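Local coordinates for putative O-GlcNAcase nagJ (Clostridium perfringens, PDB 6PV5), which belongs to glycoside hydrolase family 84 and probably has hexosaminidase activity, here represented by its catalytic barrel and the flanking N- and C-terminal domains, at residues Ala300-Asp305 and Ile336-Glu341; Ser442-Ile447 and Asn552-His557; Ile42-Lys47 and Thr451-Gly456. All blocks are in the same frame, centred on the assembly; numbering follows the deposited sequence. Where two conformers were deposited one is given.

Contact 1. Residues Ala300-Asp305 and Ile336-Glu341. With EDO (1,2-ethanediol), chain F.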
loop_
_atom_site.group_PDB
_atom_site.type_symbol
_atom_site.label_atom_id
_atom_site.label_comp_id
_atom_site.label_asym_id
_atom_site.label_seq_id
_atom_site.Cartn_x
_atom_site.Cartn_y
_atom_site.Cartn_z
ATOM N N ALA A 300 -3.849 -14.328 12.849
ATOM C CA ALA A 300 -3.733 -15.036 11.589
ATOM C C ALA A 300 -2.865 -16.244 11.852
ATOM O O ALA A 300 -1.905 -16.156 12.611
ATOM C CB ALA A 300 -3.128 -14.133 10.527
ATOM N N ILE A 301 -3.256 -17.375 11.268
ATOM C CA ILE A 301 -2.402 -18.545 11.290
ATOM C C ILE A 301 -2.033 -18.857 9.842
ATOM O O ILE A 301 -2.916 -19.054 9.005
ATOM C CB ILE A 301 -3.097 -19.740 11.978
ATOM C CG1 ILE A 301 -3.657 -19.376 13.356
ATOM C CG2 ILE A 301 -2.153 -20.929 12.042
ATOM C CD1 ILE A 301 -4.330 -20.529 14.071
ATOM N N LEU A 302 -0.726 -18.919 9.575
ATOM C CA LEU A 302 -0.200 -19.008 8.217
ATOM C C LEU A 302 0.332 -20.418 7.975
ATOM O O LEU A 302 1.012 -20.956 8.842
ATOM C CB LEU A 302 0.938 -17.980 8.121
ATOM C CG LEU A 302 0.601 -16.553 7.662
ATOM C CD1 LEU A 302 -0.761 -16.024 8.084
ATOM C CD2 LEU A 302 1.698 -15.556 8.008
ATOM N N TRP A 303 0.035 -21.010 6.800
ATOM C CA TRP A 303 0.714 -22.238 6.392
ATOM C C TRP A 303 1.584 -22.033 5.148
ATOM O O TRP A 303 1.988 -22.998 4.511
ATOM C CB TRP A 303 -0.282 -23.383 6.169
ATOM C CG TRP A 303 -1.265 -23.556 7.289
ATOM C CD1 TRP A 303 -2.535 -23.058 7.348
ATOM C CD2 TRP A 303 -1.038 -24.238 8.535
ATOM N NE1 TRP A 303 -3.122 -23.401 8.534
ATOM C CE2 TRP A 303 -2.234 -24.135 9.279
ATOM C CE3 TRP A 303 0.039 -24.952 9.080
ATOM C CZ2 TRP A 303 -2.375 -24.713 10.543
ATOM C CZ3 TRP A 303 -0.093 -25.510 10.337
ATOM C CH2 TRP A 303 -1.286 -25.387 11.050
ATOM N N ASP A 304 1.841 -20.782 4.765
ATOM C CA ASP A 304 2.634 -20.550 3.565
ATOM C C ASP A 304 4.054 -21.061 3.788
ATOM O O ASP A 304 4.634 -20.880 4.859
ATOM C CB ASP A 304 2.651 -19.078 3.139
ATOM C CG ASP A 304 3.273 -18.133 4.157
ATOM O OD1 ASP A 304 2.836 -18.152 5.321
ATOM O OD2 ASP A 304 4.184 -17.371 3.776
ATOM N N ASP A 305 4.605 -21.702 2.754
ATOM C CA ASP A 305 6.017 -22.047 2.748
ATOM C C ASP A 305 6.366 -22.942 3.948
ATOM O O ASP A 305 7.206 -22.574 4.764
ATOM C CB ASP A 305 6.902 -20.790 2.659
ATOM C CG ASP A 305 6.601 -19.819 1.520
ATOM O OD1 ASP A 305 6.561 -20.254 0.331
ATOM O OD2 ASP A 305 6.449 -18.611 1.823
ATOM N N ILE A 336 -7.618 -15.202 10.182
ATOM C CA ILE A 336 -7.088 -15.034 8.836
ATOM C C ILE A 336 -6.098 -16.159 8.602
ATOM O O ILE A 336 -5.377 -16.532 9.524
ATOM C CB ILE A 336 -6.394 -13.664 8.719
ATOM C CG1 ILE A 336 -7.403 -12.517 8.787
ATOM C CG2 ILE A 336 -5.517 -13.603 7.470
ATOM C CD1 ILE A 336 -6.761 -11.142 8.898
ATOM N N THR A 337 -6.097 -16.721 7.388
ATOM C CA THR A 337 -5.127 -17.769 7.098
ATOM C C THR A 337 -4.547 -17.592 5.694
ATOM O O THR A 337 -5.055 -16.806 4.894
ATOM C CB THR A 337 -5.739 -19.168 7.287
ATOM O OG1 THR A 337 -4.682 -20.124 7.284
ATOM C CG2 THR A 337 -6.736 -19.552 6.218
ATOM N N VAL A 338 -3.486 -18.355 5.410
ATOM C CA VAL A 338 -2.961 -18.491 4.060
ATOM C C VAL A 338 -2.600 -19.957 3.854
ATOM O O VAL A 338 -1.905 -20.557 4.671
ATOM C CB VAL A 338 -1.769 -17.544 3.751
ATOM C CG1 VAL A 338 -0.581 -17.817 4.649
ATOM C CG2 VAL A 338 -1.317 -17.666 2.298
ATOM N N PRO A 339 -3.057 -20.571 2.740
ATOM C CA PRO A 339 -2.833 -21.992 2.495
ATOM C C PRO A 339 -1.404 -22.290 2.039
ATOM O O PRO A 339 -0.644 -21.374 1.722
ATOM C CB PRO A 339 -3.821 -22.359 1.376
ATOM C CG PRO A 339 -4.553 -21.084 1.012
ATOM C CD PRO A 339 -3.866 -19.931 1.702
ATOM N N VAL A 340 -1.074 -23.587 1.991
ATOM C CA VAL A 340 0.155 -24.059 1.383
ATOM C C VAL A 340 0.131 -23.717 -0.113
ATOM O O VAL A 340 1.121 -23.215 -0.632
ATOM C CB VAL A 340 0.369 -25.567 1.635
ATOM C CG1 VAL A 340 1.500 -26.138 0.793
ATOM C CG2 VAL A 340 0.593 -25.878 3.108
ATOM N N GLU A 341 -1.002 -23.980 -0.786
ATOM C CA GLU A 341 -1.176 -23.676 -2.200
ATOM C C GLU A 341 -1.748 -22.267 -2.319
ATOM O O GLU A 341 -2.956 -22.088 -2.447
ATOM C CB GLU A 341 -2.013 -24.765 -2.902
ATOM C CG GLU A 341 -1.299 -26.109 -2.998
ATOM C CD GLU A 341 -2.057 -27.354 -3.462
ATOM O OE1 GLU A 341 -3.309 -27.328 -3.572
ATOM O OE2 GLU A 341 -1.386 -28.372 -3.699
HETATM C C1 EDO F . -1.481 -31.698 -4.394
HETATM O O1 EDO F . -2.366 -30.804 -3.778
HETATM C C2 EDO F . -0.667 -32.171 -3.322
HETATM O O2 EDO F . -1.615 -32.677 -2.415
HETATM O O HOH W 1 3.620 -23.265 0.253
#

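Contact 2. Residues Ser442-Ile447 and Asn552-His557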
loop_
_atom_site.group_PDB
_atom_site.type_symbol
_atom_site.label_atom_id
_atom_site.label_comp_id
_atom_site.label_asym_id
_atom_site.label_seq_id
_atom_site.Cartn_x
_atom_site.Cartn_y
_atom_site.Cartn_z
ATOM N N SER A 442 11.434 1.066 4.285
ATOM C CA SER A 442 10.158 1.574 4.753
ATOM C C SER A 442 9.765 2.841 4.002
ATOM O O SER A 442 8.690 2.918 3.411
ATOM C CB SER A 442 10.195 1.830 6.236
ATOM O OG SER A 442 8.991 2.455 6.638
ATOM N N ASP A 443 10.612 3.872 4.059
ATOM C CA ASP A 443 10.205 5.123 3.438
ATOM C C ASP A 443 10.027 4.936 1.934
ATOM O O ASP A 443 9.122 5.502 1.344
ATOM C CB ASP A 443 11.068 6.297 3.905
ATOM C CG ASP A 443 10.628 6.793 5.273
ATOM O OD1 ASP A 443 9.804 7.758 5.324
ATOM O OD2 ASP A 443 11.087 6.208 6.272
ATOM N N ALA A 444 10.856 4.092 1.321
ATOM C CA ALA A 444 10.833 3.955 -0.130
ATOM C C ALA A 444 9.568 3.207 -0.579
ATOM O O ALA A 444 9.159 3.324 -1.739
ATOM C CB ALA A 444 12.107 3.286 -0.610
ATOM N N SER A 445 8.926 2.493 0.364
ATOM C CA SER A 445 7.707 1.724 0.121
ATOM C C SER A 445 6.477 2.636 0.124
ATOM O O SER A 445 5.398 2.228 -0.269
ATOM C CB SER A 445 7.526 0.663 1.173
ATOM O OG SER A 445 8.326 -0.459 0.884
ATOM N N LYS A 446 6.613 3.864 0.607
ATOM C CA LYS A 446 5.403 4.625 0.868
ATOM C C LYS A 446 4.600 4.970 -0.390
ATOM O O LYS A 446 3.387 4.917 -0.342
ATOM C CB LYS A 446 5.678 5.831 1.764
ATOM C CG LYS A 446 6.050 5.430 3.178
ATOM C CD LYS A 446 6.269 6.622 4.089
ATOM C CE LYS A 446 6.762 6.217 5.469
ATOM N NZ LYS A 446 7.056 7.429 6.276
ATOM N N ILE A 447 5.254 5.403 -1.476
ATOM C CA ILE A 447 4.533 5.800 -2.671
ATOM C C ILE A 447 3.604 4.684 -3.146
ATOM O O ILE A 447 2.403 4.928 -3.307
ATOM C CB ILE A 447 5.449 6.380 -3.777
ATOM C CG1 ILE A 447 6.042 7.727 -3.345
ATOM C CG2 ILE A 447 4.692 6.534 -5.090
ATOM C CD1 ILE A 447 7.394 8.009 -3.961
ATOM N N ASN A 552 18.338 8.727 1.667
ATOM C CA ASN A 552 19.404 7.781 1.949
ATOM C C ASN A 552 19.139 6.416 1.313
ATOM O O ASN A 552 20.066 5.766 0.839
ATOM C CB ASN A 552 19.694 7.705 3.457
ATOM C CG ASN A 552 20.553 8.864 3.939
ATOM O OD1 ASN A 552 21.403 9.369 3.204
ATOM N ND2 ASN A 552 20.343 9.293 5.171
ATOM N N GLN A 553 17.876 5.956 1.316
ATOM C CA GLN A 553 17.569 4.638 0.773
ATOM C C GLN A 553 17.846 4.609 -0.734
ATOM O O GLN A 553 18.220 3.579 -1.287
ATOM C CB GLN A 553 16.123 4.263 1.108
ATOM C CG GLN A 553 15.967 3.633 2.489
ATOM C CD GLN A 553 14.539 3.681 2.984
ATOM O OE1 GLN A 553 13.607 4.038 2.262
ATOM N NE2 GLN A 553 14.349 3.350 4.251
ATOM N N LEU A 554 17.682 5.766 -1.381
ATOM C CA LEU A 554 17.701 5.896 -2.831
ATOM C C LEU A 554 19.038 6.429 -3.356
ATOM O O LEU A 554 19.233 6.540 -4.567
ATOM C CB LEU A 554 16.588 6.890 -3.173
ATOM C CG LEU A 554 15.173 6.380 -2.884
ATOM C CD1 LEU A 554 14.132 7.417 -3.263
ATOM C CD2 LEU A 554 14.924 5.061 -3.610
ATOM N N ASP A 555 19.968 6.779 -2.468
ATOM C CA ASP A 555 21.109 7.584 -2.912
ATOM C C ASP A 555 21.926 6.915 -4.009
ATOM O O ASP A 555 22.294 7.600 -4.957
ATOM C CB ASP A 555 22.064 8.081 -1.823
ATOM C CG ASP A 555 23.028 9.127 -2.400
ATOM O OD1 ASP A 555 22.619 10.303 -2.590
ATOM O OD2 ASP A 555 24.147 8.747 -2.728
ATOM N N SER A 556 22.248 5.621 -3.877
ATOM C CA SER A 556 22.983 4.915 -4.925
ATOM C C SER A 556 22.217 4.895 -6.253
ATOM O O SER A 556 22.828 4.998 -7.330
ATOM C CB SER A 556 23.340 3.523 -4.520
ATOM O OG SER A 556 24.187 3.569 -3.399
ATOM N N HIS A 557 20.885 4.744 -6.165
ATOM C CA HIS A 557 20.026 4.746 -7.347
ATOM C C HIS A 557 20.102 6.092 -8.061
ATOM O O HIS A 557 20.192 6.126 -9.280
ATOM C CB HIS A 557 18.590 4.350 -6.972
ATOM C CG HIS A 557 18.542 2.933 -6.489
ATOM N ND1 HIS A 557 18.893 2.578 -5.196
ATOM C CD2 HIS A 557 18.257 1.781 -7.124
ATOM C CE1 HIS A 557 18.818 1.270 -5.053
ATOM N NE2 HIS A 557 18.396 0.757 -6.220
HETATM O O HOH W 2 12.513 4.152 6.102
#

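Contact 3. Residues Ile42-Lys47 and Thr451-Gly456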
loop_
_atom_site.group_PDB
_atom_site.type_symbol
_atom_site.label_atom_id
_atom_site.label_comp_id
_atom_site.label_asym_id
_atom_site.label_seq_id
_atom_site.Cartn_x
_atom_site.Cartn_y
_atom_site.Cartn_z
ATOM N N ILE A 42 -8.966 15.015 -1.790
ATOM C CA ILE A 42 -9.055 14.072 -0.690
ATOM C C ILE A 42 -8.512 12.735 -1.172
ATOM O O ILE A 42 -8.901 12.235 -2.218
ATOM C CB ILE A 42 -10.498 13.934 -0.160
ATOM C CG1 ILE A 42 -11.169 15.294 0.057
ATOM C CG2 ILE A 42 -10.520 13.065 1.097
ATOM C CD1 ILE A 42 -10.502 16.151 1.108
ATOM N N TYR A 43 -7.608 12.167 -0.383
ATOM C CA TYR A 43 -6.962 10.923 -0.739
ATOM C C TYR A 43 -7.081 10.012 0.471
ATOM O O TYR A 43 -6.769 10.452 1.573
ATOM C CB TYR A 43 -5.488 11.203 -1.036
ATOM C CG TYR A 43 -4.732 10.115 -1.753
ATOM C CD1 TYR A 43 -4.843 9.963 -3.126
ATOM C CD2 TYR A 43 -3.886 9.258 -1.070
ATOM C CE1 TYR A 43 -4.137 8.985 -3.800
ATOM C CE2 TYR A 43 -3.140 8.294 -1.737
ATOM C CZ TYR A 43 -3.277 8.151 -3.107
ATOM O OH TYR A 43 -2.585 7.197 -3.788
ATOM N N PRO A 44 -7.540 8.744 0.332
ATOM C CA PRO A 44 -8.013 8.189 -0.944
ATOM C C PRO A 44 -9.244 8.904 -1.496
ATOM O O PRO A 44 -9.937 9.574 -0.737
ATOM C CB PRO A 44 -8.440 6.761 -0.565
ATOM C CG PRO A 44 -7.609 6.433 0.654
ATOM C CD PRO A 44 -7.538 7.741 1.413
ATOM N N THR A 45 -9.487 8.759 -2.811
ATOM C CA THR A 45 -10.591 9.413 -3.498
ATOM C C THR A 45 -11.935 8.972 -2.910
ATOM O O THR A 45 -12.279 7.792 -2.956
ATOM C CB THR A 45 -10.584 9.114 -5.000
ATOM O OG1 THR A 45 -9.314 9.515 -5.518
ATOM C CG2 THR A 45 -11.687 9.841 -5.744
ATOM N N PRO A 46 -12.742 9.902 -2.342
ATOM C CA PRO A 46 -14.061 9.548 -1.799
ATOM C C PRO A 46 -15.017 8.953 -2.834
ATOM O O PRO A 46 -14.960 9.306 -4.012
ATOM C CB PRO A 46 -14.588 10.867 -1.207
ATOM C CG PRO A 46 -13.749 11.952 -1.849
ATOM C CD PRO A 46 -12.408 11.319 -2.142
ATOM N N LYS A 47 -15.861 8.013 -2.386
ATOM C CA LYS A 47 -16.910 7.455 -3.235
ATOM C C LYS A 47 -17.694 8.591 -3.892
ATOM O O LYS A 47 -17.795 8.647 -5.114
ATOM C CB LYS A 47 -17.850 6.530 -2.452
ATOM N N THR A 451 -0.767 4.291 -3.025
ATOM C CA THR A 451 -1.634 4.017 -4.165
ATOM C C THR A 451 -2.489 2.803 -3.810
ATOM O O THR A 451 -3.645 2.725 -4.225
ATOM C CB THR A 451 -0.892 3.891 -5.509
ATOM O OG1 THR A 451 -0.049 2.738 -5.479
ATOM C CG2 THR A 451 -0.065 5.107 -5.878
ATOM N N GLY A 452 -1.901 1.888 -3.030
ATOM C CA GLY A 452 -2.606 0.735 -2.496
ATOM C C GLY A 452 -3.758 1.140 -1.564
ATOM O O GLY A 452 -4.811 0.502 -1.567
ATOM N N ALA A 453 -3.542 2.193 -0.760
ATOM C CA ALA A 453 -4.578 2.735 0.119
ATOM C C ALA A 453 -5.743 3.267 -0.712
ATOM O O ALA A 453 -6.900 3.126 -0.322
ATOM C CB ALA A 453 -4.023 3.830 1.000
ATOM N N ASP A 454 -5.410 3.904 -1.836
ATOM C CA ASP A 454 -6.378 4.546 -2.709
ATOM C C ASP A 454 -7.221 3.483 -3.422
ATOM O O ASP A 454 -8.440 3.625 -3.554
ATOM C CB ASP A 454 -5.665 5.518 -3.650
ATOM C CG ASP A 454 -6.587 6.373 -4.498
ATOM O OD1 ASP A 454 -7.650 6.766 -3.994
ATOM O OD2 ASP A 454 -6.232 6.644 -5.656
ATOM N N TYR A 455 -6.547 2.434 -3.906
ATOM C CA TYR A 455 -7.185 1.352 -4.623
ATOM C C TYR A 455 -8.092 0.579 -3.666
ATOM O O TYR A 455 -9.210 0.251 -4.039
ATOM C CB TYR A 455 -6.159 0.385 -5.221
ATOM C CG TYR A 455 -6.800 -0.863 -5.781
ATOM C CD1 TYR A 455 -7.492 -0.838 -6.990
ATOM C CD2 TYR A 455 -6.752 -2.055 -5.082
ATOM C CE1 TYR A 455 -8.088 -1.978 -7.509
ATOM C CE2 TYR A 455 -7.338 -3.205 -5.588
ATOM C CZ TYR A 455 -8.032 -3.155 -6.786
ATOM O OH TYR A 455 -8.594 -4.297 -7.276
ATOM N N GLY A 456 -7.567 0.276 -2.468
ATOM C CA GLY A 456 -8.276 -0.463 -1.442
ATOM C C GLY A 456 -9.541 0.277 -1.017
ATOM O O GLY A 456 -10.585 -0.341 -0.790
#

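Contact 1. Residues Ala300-Asp305 and Ile336-Glu341
Ile-336 pairs with Ala-300 in the parallel ladder of two barrel strands, Ile-336 CB lying 3.8 Å from Ala-300 CB, and Ile-336 O accepts Ile-301 N at 2.9 Å. At Thr-337 a side chain crosses the seam: with OG1 anti to the backbone N (chi1 -167°), the hydroxyl donates to Ile-301 O at 2.7 Å, and Thr-337 OG1 also lies 3.6 Å from Trp-303 CD1, oblique to the indole. Val-338 buries more surface here than any other residue. Its O accepts Trp-303 N at 2.9 Å in the carbonyl plane, while CG1 presses tightly on Leu-302 CG at 3.5 Å and touches Asp-304 OD1. Past Pro-339, Val-340 lays CG2 against Trp-303 O and CB, and a water links its O to the N of Asp-305, the predicted proton donor. Glu-341 OE2 accepts a hydrogen bond from O1 of an ethanediol, probably from the crystallisation liquor, and forms a salt bridge with Arg-309. This is a beta-alpha-beta unit of the eight-stranded barrel, with Asp-305 beyond the C-terminal end of strand 298-302, where such active sites lie. Helix 311-326 covers Ile-301, Trp-303, Thr-337 and Val-340, while strands 259-264 and 369-372 flank the pair.

Contact 2. Residues Ser442-Ile447 and Asn552-His557
A single water is gripped by three groups: the N-H groups of Asp-443 N (2.8 Å) and Gln-553 NE2 (2.7 Å) both point to its oxygen, and it donates in turn to Asp-443 OD2. It thereby ties the amide of Gln-553 to both the backbone and the carboxylate of Asp-443. The other end of the same amide bonds directly. Gln-553 OE1 accepts Ala-444 N at 2.9 Å, but the bond is bent to 126° at the hydrogen and is weak. OE1 also rests on Ala-444 CB at 3.3 Å. The reach comes from the glutamine chain: CG stands anti to the carbonyl carbon (chi1 -85°) and the chain runs on extended, which carries the amide across to residues 442-444.

These residues have helical backbone angles and lead into helix 446-457, which follows the last strand of the catalytic (beta/alpha)8 barrel, whereas Gln-553 lies on the long helix 548-579 of the helical post-catalytic region. The contact is therefore a junction between the two parts of the chain.

Apolar contact is slight, with Leu-554 CD2 approaching Ala-444 CB at 4.5 Å; Leu-554 also packs on Phe-483 and Phe-486 of helix 480-487. The carboxylate that holds the water is itself anchored. Lys-446 NZ forms a salt bridge to Asp-443 OD1 at 2.9 Å, coming from above the carboxylate plane, and Asn-547 ND2 bonds to the same oxygen. Lys-446 NZ in turn has a second acidic partner in Asp-207, on helix 202-214 of the barrel.

Contact 3. Residues Ile42-Lys47 and Thr451-Gly456
The chain at 42-47 is irregular and approaches the side of a regular helix at 451-456, nearest at Pro-44 and Asp-454, whose CA atoms are 4.4 Å apart. The peptide bond before Pro-44 is cis. Tyr-43 and Pro-44 on its two sides both meet the helix, and the backbone N-H of Thr-45 is directed at it as well.

That N-H makes the direct hydrogen bond of the contact. Thr-45 N donates to Asp-454 OD1 at 3.0 Å, almost straight (166° at the hydrogen) and nearly along the C-O axis of the oxygen. The carboxylate is swung out to the loop by a CG anti to the backbone N (chi1 -173°), which also brings OD1 to 3.5 Å from Pro-44 CB.

Tyr-43 crosses the aspartate side chain at about a right angle, its ring turned 33° from the carboxylate plane. CE1 lies 3.6 Å from Asp-454 CG, and the hydroxyl reaches further, to 3.3 Å from Thr-451 CA, one helical turn earlier. The polar ends meet at a third residue: Ser-467 OG is hydrogen-bonded to both Tyr-43 OH and Asp-454 OD2, so the carboxylate is held at each of its oxygens. Pro-44 settles beside this pair, with CG 3.5 Å from Ala-453 O and in looser contact with the alanine methyl.

The contact joins the N-terminal domain, of the kind found as domain 2 in family 20 hydrolases, to the catalytic domain. Helix 464-476 covers Tyr-43 through Lys-470, Ala-471 and Ile-474, Pro-46 rests on strand 174-182 of the N-terminal sheet, and from helix 446-457 Tyr-455 turns away to meet Phe-434 of the last barrel strand edge-to-face.

All three contacts are buried, but only contact 1 belongs to the barrel sheet, where neighbouring strands pair through their backbones. Contacts 2 and 3 are junctions between domains and share helix 446-457: the 442-447 segment, at and just before its N-terminal end, faces the C-terminal helical region, and 451-456 faces the N-terminal domain; the two contact centres lie about 22 Å apart. Chemistry follows place. The junctions each rely on one side-chain acceptor for a backbone N-H, a bent glutamine bond backed by water in contact 2 and a straight aspartate bond beside an aromatic ring in contact 3. Contact 1, its nearest atoms about 15 Å from contact 3, alone includes the predicted proton donor.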